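Local atomic coordinates of 2-dehydro-3-deoxyphosphogluconate aldolase (Vibrio fischeri, PDB entry 3NZR), a protein that belongs to the KDGP aldolase family, whose members share the TIM-barrel architecture of parallel strands ringed by helices. Residues 94-97 against 103-106; 51-56 against 87-92. One frame throughout, in Å; residues are numbered along the deposited sequence.

Contact 1: 94-97 against 103-106; sequences INQV and TSRA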
ATOM      1  N   ILE A  94      -5.798  12.804   6.990  1.00 14.67           N
ATOM      2  CA  ILE A  94      -4.913  12.785   5.860  1.00 13.55           C
ATOM      3  C   ILE A  94      -5.643  12.249   4.625  1.00 14.91           C
ATOM      4  O   ILE A  94      -6.274  11.206   4.720  1.00 14.59           O
ATOM      5  CB  ILE A  94      -3.774  11.862   6.180  1.00 14.33           C
ATOM      6  CG1 ILE A  94      -2.977  12.384   7.371  1.00 14.12           C
ATOM      7  CG2 ILE A  94      -2.781  11.764   5.013  1.00 15.72           C
ATOM      8  CD1 ILE A  94      -2.022  11.354   8.032  1.00 13.93           C
ATOM      9  N   ASN A  95      -5.555  12.906   3.473  1.00 15.01           N
ATOM     10  CA  ASN A  95      -6.175  12.430   2.243  1.00 14.94           C
ATOM     11  C   ASN A  95      -5.119  11.702   1.501  1.00 16.31           C
ATOM     12  O   ASN A  95      -3.982  12.233   1.367  1.00 18.65           O
ATOM     13  CB  ASN A  95      -6.615  13.577   1.388  1.00 14.81           C
ATOM     14  CG  ASN A  95      -7.789  14.317   1.970  1.00 18.16           C
ATOM     15  OD1 ASN A  95      -8.958  13.949   1.721  1.00 21.90           O
ATOM     16  ND2 ASN A  95      -7.514  15.391   2.674  1.00 17.53           N
ATOM     17  N   GLN A  96      -5.408  10.522   0.993  1.00 14.76           N
ATOM     18  CA  GLN A  96      -4.435   9.774   0.227  1.00 13.32           C
ATOM     19  C   GLN A  96      -5.031   9.106  -0.957  1.00 14.64           C
ATOM     20  O   GLN A  96      -6.233   8.828  -1.021  1.00 15.38           O
ATOM     21  CB  GLN A  96      -3.649   8.796   1.038  1.00 13.23           C
ATOM     22  CG  GLN A  96      -2.356   9.368   1.651  1.00 13.33           C
ATOM     23  CD  GLN A  96      -1.367   9.856   0.676  1.00 13.58           C
ATOM     24  OE1 GLN A  96      -1.470   9.572  -0.527  1.00 15.84           O
ATOM     25  NE2 GLN A  96      -0.347  10.569   1.162  1.00 15.29           N
ATOM     26  N   VAL A  97      -4.186   8.900  -1.939  1.00 14.91           N
ATOM     27  CA  VAL A  97      -4.534   7.966  -3.032  1.00 15.68           C
ATOM     28  C   VAL A  97      -4.263   6.541  -2.575  1.00 17.07           C
ATOM     29  O   VAL A  97      -3.549   6.268  -1.608  1.00 18.22           O
ATOM     30  CB  VAL A  97      -3.777   8.338  -4.336  1.00 17.69           C
ATOM     31  CG1 VAL A  97      -4.289   9.752  -4.829  1.00 15.68           C
ATOM     32  CG2 VAL A  97      -2.247   8.404  -4.088  1.00 16.44           C
ATOM     33  N   THR A 103       1.938   4.269   3.285  1.00 14.94           N
ATOM     34  CA  THR A 103       3.021   5.150   3.559  1.00 14.51           C
ATOM     35  C   THR A 103       2.663   6.246   4.558  1.00 14.52           C
ATOM     36  O   THR A 103       3.431   6.546   5.474  1.00 15.20           O
ATOM     37  CB  THR A 103       3.459   5.849   2.283  1.00 15.96           C
ATOM     38  OG1 THR A 103       3.792   4.884   1.271  1.00 17.59           O
ATOM     39  CG2 THR A 103       4.691   6.745   2.590  1.00 18.31           C
ATOM     40  N   SER A 104       1.532   6.888   4.359  1.00 14.16           N
ATOM     41  CA  SER A 104       1.064   7.883   5.294  1.00 14.58           C
ATOM     42  C   SER A 104       0.835   7.325   6.710  1.00 15.07           C
ATOM     43  O   SER A 104       1.168   7.942   7.642  1.00 15.96           O
ATOM     44  CB  SER A 104      -0.188   8.551   4.776  1.00 14.89           C
ATOM     45  OG  SER A 104       0.095   9.454   3.768  1.00 17.33           O
ATOM     46  N   ARG A 105       0.238   6.158   6.817  1.00 15.87           N
ATOM     47  CA  ARG A 105       0.059   5.533   8.101  1.00 16.30           C
ATOM     48  C   ARG A 105       1.400   5.225   8.752  1.00 18.89           C
ATOM     49  O   ARG A 105       1.539   5.398   9.904  1.00 20.26           O
ATOM     50  CB  ARG A 105      -0.794   4.293   8.070  1.00 17.52           C
ATOM     51  CG  ARG A 105      -0.903   3.551   9.405  1.00 17.07           C
ATOM     52  CD  ARG A 105      -1.661   4.310  10.432  1.00 17.67           C
ATOM     53  NE  ARG A 105      -3.021   4.481  10.039  1.00 16.35           N
ATOM     54  CZ  ARG A 105      -3.847   5.434  10.443  1.00 16.94           C
ATOM     55  NH1 ARG A 105      -3.481   6.325  11.300  1.00 20.24           N
ATOM     56  NH2 ARG A 105      -5.042   5.469   9.979  1.00 15.06           N
ATOM     57  N   ALA A 106       2.360   4.780   7.982  1.00 18.66           N
ATOM     58  CA  ALA A 106       3.633   4.408   8.562  1.00 20.52           C
ATOM     59  C   ALA A 106       4.366   5.626   9.058  1.00 21.84           C
ATOM     60  O   ALA A 106       4.796   5.667  10.176  1.00 22.61           O
ATOM     61  CB  ALA A 106       4.461   3.590   7.623  1.00 21.11           C
TER

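Contact 2: 51-56 against 87-92; sequences TAVEDM and QHVQPQ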
ATOM      1  N   THR A  51       7.705  24.506   4.120  1.00 40.21           N
ATOM      2  CA  THR A  51       6.824  25.656   3.960  1.00 40.88           C
ATOM      3  C   THR A  51       5.367  25.294   4.266  1.00 39.11           C
ATOM      4  O   THR A  51       4.661  26.028   4.948  1.00 38.72           O
ATOM      5  CB  THR A  51       6.992  26.208   2.519  1.00 42.20           C
ATOM      6  OG1 THR A  51       8.389  26.557   2.312  1.00 45.54           O
ATOM      7  CG2 THR A  51       6.110  27.452   2.244  1.00 44.83           C
ATOM      8  N   ALA A  52       4.926  24.132   3.786  1.00 36.33           N
ATOM      9  CA  ALA A  52       3.555  23.632   4.103  1.00 34.65           C
ATOM     10  C   ALA A  52       3.432  23.263   5.621  1.00 33.66           C
ATOM     11  O   ALA A  52       2.456  23.575   6.279  1.00 31.78           O
ATOM     12  CB  ALA A  52       3.247  22.447   3.235  1.00 33.96           C
ATOM     13  N   VAL A  53       4.457  22.652   6.191  1.00 34.53           N
ATOM     14  CA  VAL A  53       4.361  22.245   7.574  1.00 34.77           C
ATOM     15  C   VAL A  53       4.211  23.481   8.488  1.00 37.04           C
ATOM     16  O   VAL A  53       3.387  23.472   9.416  1.00 35.78           O
ATOM     17  CB  VAL A  53       5.548  21.388   7.978  1.00 35.26           C
ATOM     18  CG1 VAL A  53       5.620  21.225   9.497  1.00 36.37           C
ATOM     19  CG2 VAL A  53       5.524  20.013   7.248  1.00 33.84           C
ATOM     20  N   GLU A  54       4.998  24.519   8.229  1.00 39.38           N
ATOM     21  CA  GLU A  54       4.930  25.784   9.031  1.00 42.66           C
ATOM     22  C   GLU A  54       3.573  26.452   8.960  1.00 41.12           C
ATOM     23  O   GLU A  54       3.016  26.881   9.964  1.00 42.03           O
ATOM     24  CB  GLU A  54       6.021  26.775   8.571  1.00 45.32           C
ATOM     25  CG  GLU A  54       7.431  26.346   8.998  1.00 53.43           C
ATOM     26  CD  GLU A  54       8.542  27.381   8.629  1.00 64.73           C
ATOM     27  OE1 GLU A  54       8.188  28.562   8.312  1.00 70.86           O
ATOM     28  OE2 GLU A  54       9.761  27.012   8.671  1.00 68.10           O
ATOM     29  N   ASP A  55       3.013  26.519   7.756  1.00 39.56           N
ATOM     30  CA  ASP A  55       1.677  27.120   7.600  1.00 38.83           C
ATOM     31  C   ASP A  55       0.640  26.231   8.266  1.00 37.99           C
ATOM     32  O   ASP A  55      -0.179  26.695   9.065  1.00 36.57           O
ATOM     33  CB  ASP A  55       1.301  27.334   6.124  1.00 37.63           C
ATOM     34  CG  ASP A  55       0.476  28.599   5.896  1.00 40.52           C
ATOM     35  OD1 ASP A  55       0.657  29.587   6.665  1.00 41.94           O
ATOM     36  OD2 ASP A  55      -0.332  28.630   4.942  1.00 37.30           O
HETATM   37  N   MSE A  56       0.682  24.940   7.971  1.00 37.67           N
HETATM   38  CA  MSE A  56      -0.336  24.085   8.555  1.00 40.40           C
HETATM   39  C   MSE A  56      -0.395  24.113  10.068  1.00 41.23           C
HETATM   40  O   MSE A  56      -1.463  23.983  10.614  1.00 40.67           O
HETATM   41  CB  MSE A  56      -0.258  22.677   8.005  1.00 42.71           C
HETATM   42  CG  MSE A  56      -0.924  22.686   6.682  1.00 44.53           C
HETATM   43 SE   MSE A  56      -0.759  20.967   5.859  0.80 58.57          SE
HETATM   44  CE  MSE A  56      -0.925  21.447   3.949  1.00 51.20           C
ATOM     45  N   GLN A  87       3.591  13.498   8.453  1.00 24.39           N
ATOM     46  CA  GLN A  87       4.556  13.038   9.412  1.00 26.45           C
ATOM     47  C   GLN A  87       4.846  14.153  10.424  1.00 28.80           C
ATOM     48  O   GLN A  87       4.809  13.884  11.621  1.00 31.42           O
ATOM     49  CB  GLN A  87       5.842  12.598   8.732  1.00 26.91           C
ATOM     50  CG  GLN A  87       6.940  12.093   9.700  1.00 31.18           C
ATOM     51  CD  GLN A  87       8.059  11.394   8.974  1.00 33.76           C
ATOM     52  OE1 GLN A  87       8.422  11.778   7.878  1.00 35.54           O
ATOM     53  NE2 GLN A  87       8.607  10.353   9.576  1.00 38.43           N
ATOM     54  N   HIS A  88       5.124  15.363   9.956  1.00 29.77           N
ATOM     55  CA  HIS A  88       5.503  16.482  10.852  1.00 33.16           C
ATOM     56  C   HIS A  88       4.321  17.234  11.397  1.00 32.01           C
ATOM     57  O   HIS A  88       4.355  17.678  12.520  1.00 33.26           O
ATOM     58  CB  HIS A  88       6.419  17.442  10.136  1.00 34.52           C
ATOM     59  CG  HIS A  88       7.677  16.805   9.696  1.00 41.65           C
ATOM     60  ND1 HIS A  88       8.260  17.071   8.477  1.00 48.26           N
ATOM     61  CD2 HIS A  88       8.468  15.890  10.310  1.00 48.19           C
ATOM     62  CE1 HIS A  88       9.375  16.357   8.371  1.00 52.05           C
ATOM     63  NE2 HIS A  88       9.522  15.631   9.468  1.00 49.18           N
ATOM     64  N   VAL A  89       3.250  17.348  10.630  1.00 30.49           N
ATOM     65  CA  VAL A  89       2.050  18.053  11.118  1.00 29.73           C
ATOM     66  C   VAL A  89       1.223  17.233  12.160  1.00 29.05           C
ATOM     67  O   VAL A  89       0.601  17.823  13.069  1.00 31.21           O
ATOM     68  CB  VAL A  89       1.152  18.422   9.932  1.00 30.82           C
ATOM     69  CG1 VAL A  89      -0.245  18.765  10.392  1.00 30.66           C
ATOM     70  CG2 VAL A  89       1.764  19.559   9.119  1.00 31.13           C
ATOM     71  N   GLN A  90       1.184  15.894  12.041  1.00 27.21           N
ATOM     72  CA  GLN A  90       0.342  15.054  12.918  1.00 25.75           C
ATOM     73  C   GLN A  90      -1.104  15.619  12.953  1.00 24.31           C
ATOM     74  O   GLN A  90      -1.619  15.971  14.005  1.00 24.28           O
ATOM     75  CB  GLN A  90       0.918  14.959  14.346  1.00 27.04           C
ATOM     76  CG  GLN A  90       2.310  14.253  14.395  1.00 30.90           C
ATOM     77  CD  GLN A  90       2.239  12.730  14.157  1.00 27.20           C
ATOM     78  OE1 GLN A  90       1.530  12.015  14.841  1.00 27.59           O
ATOM     79  NE2 GLN A  90       3.025  12.257  13.242  1.00 25.19           N
ATOM     80  N   PRO A  91      -1.762  15.673  11.795  1.00 20.67           N
ATOM     81  CA  PRO A  91      -3.151  16.142  11.733  1.00 20.23           C
ATOM     82  C   PRO A  91      -4.163  15.093  12.150  1.00 19.85           C
ATOM     83  O   PRO A  91      -3.834  13.885  12.248  1.00 19.58           O
ATOM     84  CB  PRO A  91      -3.302  16.455  10.268  1.00 20.13           C
ATOM     85  CG  PRO A  91      -2.425  15.332   9.575  1.00 18.99           C
ATOM     86  CD  PRO A  91      -1.376  14.928  10.571  1.00 21.23           C
ATOM     87  N   GLN A  92      -5.411  15.535  12.335  1.00 19.18           N
ATOM     88  CA  GLN A  92      -6.486  14.603  12.540  1.00 19.14           C
ATOM     89  C   GLN A  92      -6.802  13.794  11.294  1.00 17.99           C
ATOM     90  O   GLN A  92      -7.366  12.710  11.455  1.00 17.70           O
ATOM     91  CB  GLN A  92      -7.740  15.284  13.044  1.00 18.47           C
ATOM     92  CG  GLN A  92      -7.551  15.739  14.501  1.00 20.52           C
ATOM     93  CD  GLN A  92      -8.735  16.577  15.039  1.00 26.00           C
ATOM     94  OE1 GLN A  92      -9.787  16.634  14.412  1.00 25.31           O
ATOM     95  NE2 GLN A  92      -8.549  17.208  16.191  1.00 22.64           N
TER

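Contact 1: 94-97 against 103-106
The backbone of Gln-96 runs past the helical turn around Ser-104 with 7.7 Å between their CA atoms, wide enough for side chains to fill the gap without any backbone contact. Ser-104 enters this gap with its CB directed at residues 94-97, and its hydroxyl does most of the touching. Gln-96 meets it with one flank of a folded chain: a turn about the CB-CG bond (chi2 -61°) sets the amide alongside the serine instead of past it, bringing Gln-96 CG to 3.2 Å and Gln-96 NE2 to 2.9 Å from Ser-104 OG. On the Ile-94 side a methyl meets the serine at van der Waals distance. There CG2 of Ile-94 lies 3.9 Å from Ser-104 OG and 4.1 Å from Ser-104 CB, so the serine meets the Ile-94 methyl as well as the CG and amide of Gln-96.

This is the turn of a beta-alpha unit of the TIM barrel: strand 93-94 ends here, and helix 101-108 folds back over the start of the loop that leads to it. Gln-96 and Ser-104 also meet the preceding helix, 79-89, since Ser-79 OG is hydrogen-bonded to Gln-96 OE1 and Ser-83 OG to Ser-104 OG. Another side of helix 101-108 faces the second subunit, where Thr-103 and Ala-106 pack on its Ala-102 and Ala-106.

Gln-96 OE1 also accepts the backbone N-H of Val-97, at 3.1 Å from Val-97 N. With an N-H...O angle of 137° that bond is clearly bent, and the donor is tilted 22° from the carbonyl plane. The two bonds to OE1, from Val-97 N and with Ser-79, would restrict rotation of the buried amide and hold its NE2 end on the Ser-104 side.

Contact 2: 51-56 against 87-92
Val-53 and Val-89 bring helix 49-61 against the last turn of helix 79-89, two successive outer helices of the TIM barrel with strand 67-70 between them in the chain. Their CA atoms are 6.0 Å apart, and the facing side chains are two valines.

The tight part centres on one methyl. Val-89 CG2 reaches the backbone of the opposing helix, 4.0 Å from Val-53 CA, and also sits 3.9 Å from Met-56 CB. It is thus held between positions three residues apart on the same helical face. Its rotamer explains the reach: with CG1 anti to the backbone N (chi1 163°), CG2 is the branch turned to helix 49-61. The two valines also touch through their methyls, Val-53 CG1 lying 4.2 Å from Val-89 CG2. Met-56, present as selenomethionine, contributes its CB here, and beyond CB its chain continues to Ile-85, Val-41 and Val-69.

On the solvent side the spacing is similar, but His-88 takes part mainly through CB and stays exposed. That CB lies 3.9 Å from Val-53 CG1 and 4.0 Å from Val-53 CG2, after which the ring turns off from helix 49-61. Val-53 CG2 approaches the imidazole edge-on, so the ring does not lay a face over the valine.

Just beyond this pair helix 79-89 stops: Gln-90 leaves helical geometry with a positive phi of 50°. Its amide, which is also bonded to Ala-108 O and Gln-110 NE2, turns back on the final turn, where Gln-90 NE2 donates to Gln-87 O over 2.9 Å with an almost straight N-H...O angle of 173°.

Overall arrangement
Contacts 1 and 2 follow one another along the chain, contact 2 closing before contact 1 opens. Residues 87-92 run almost directly into 94-97, and apart from this adjacency the two contacts do not touch; their centres are about 13 Å apart. Helix 79-89 joins them: its end packs on helix 49-61 in contact 2, while its earlier residues Ser-79 and Ser-83 bond to the side chains of contact 1. Helix 79-89 thus has helix 49-61 as a neighbour through contact 2 and meets helix 101-108 through the Ser-83 to Ser-104 bond. Contact 1 is buried, its centre about 12 Å from the centre of the chain; that of contact 2, partly open to solvent, is about 17 Å from it.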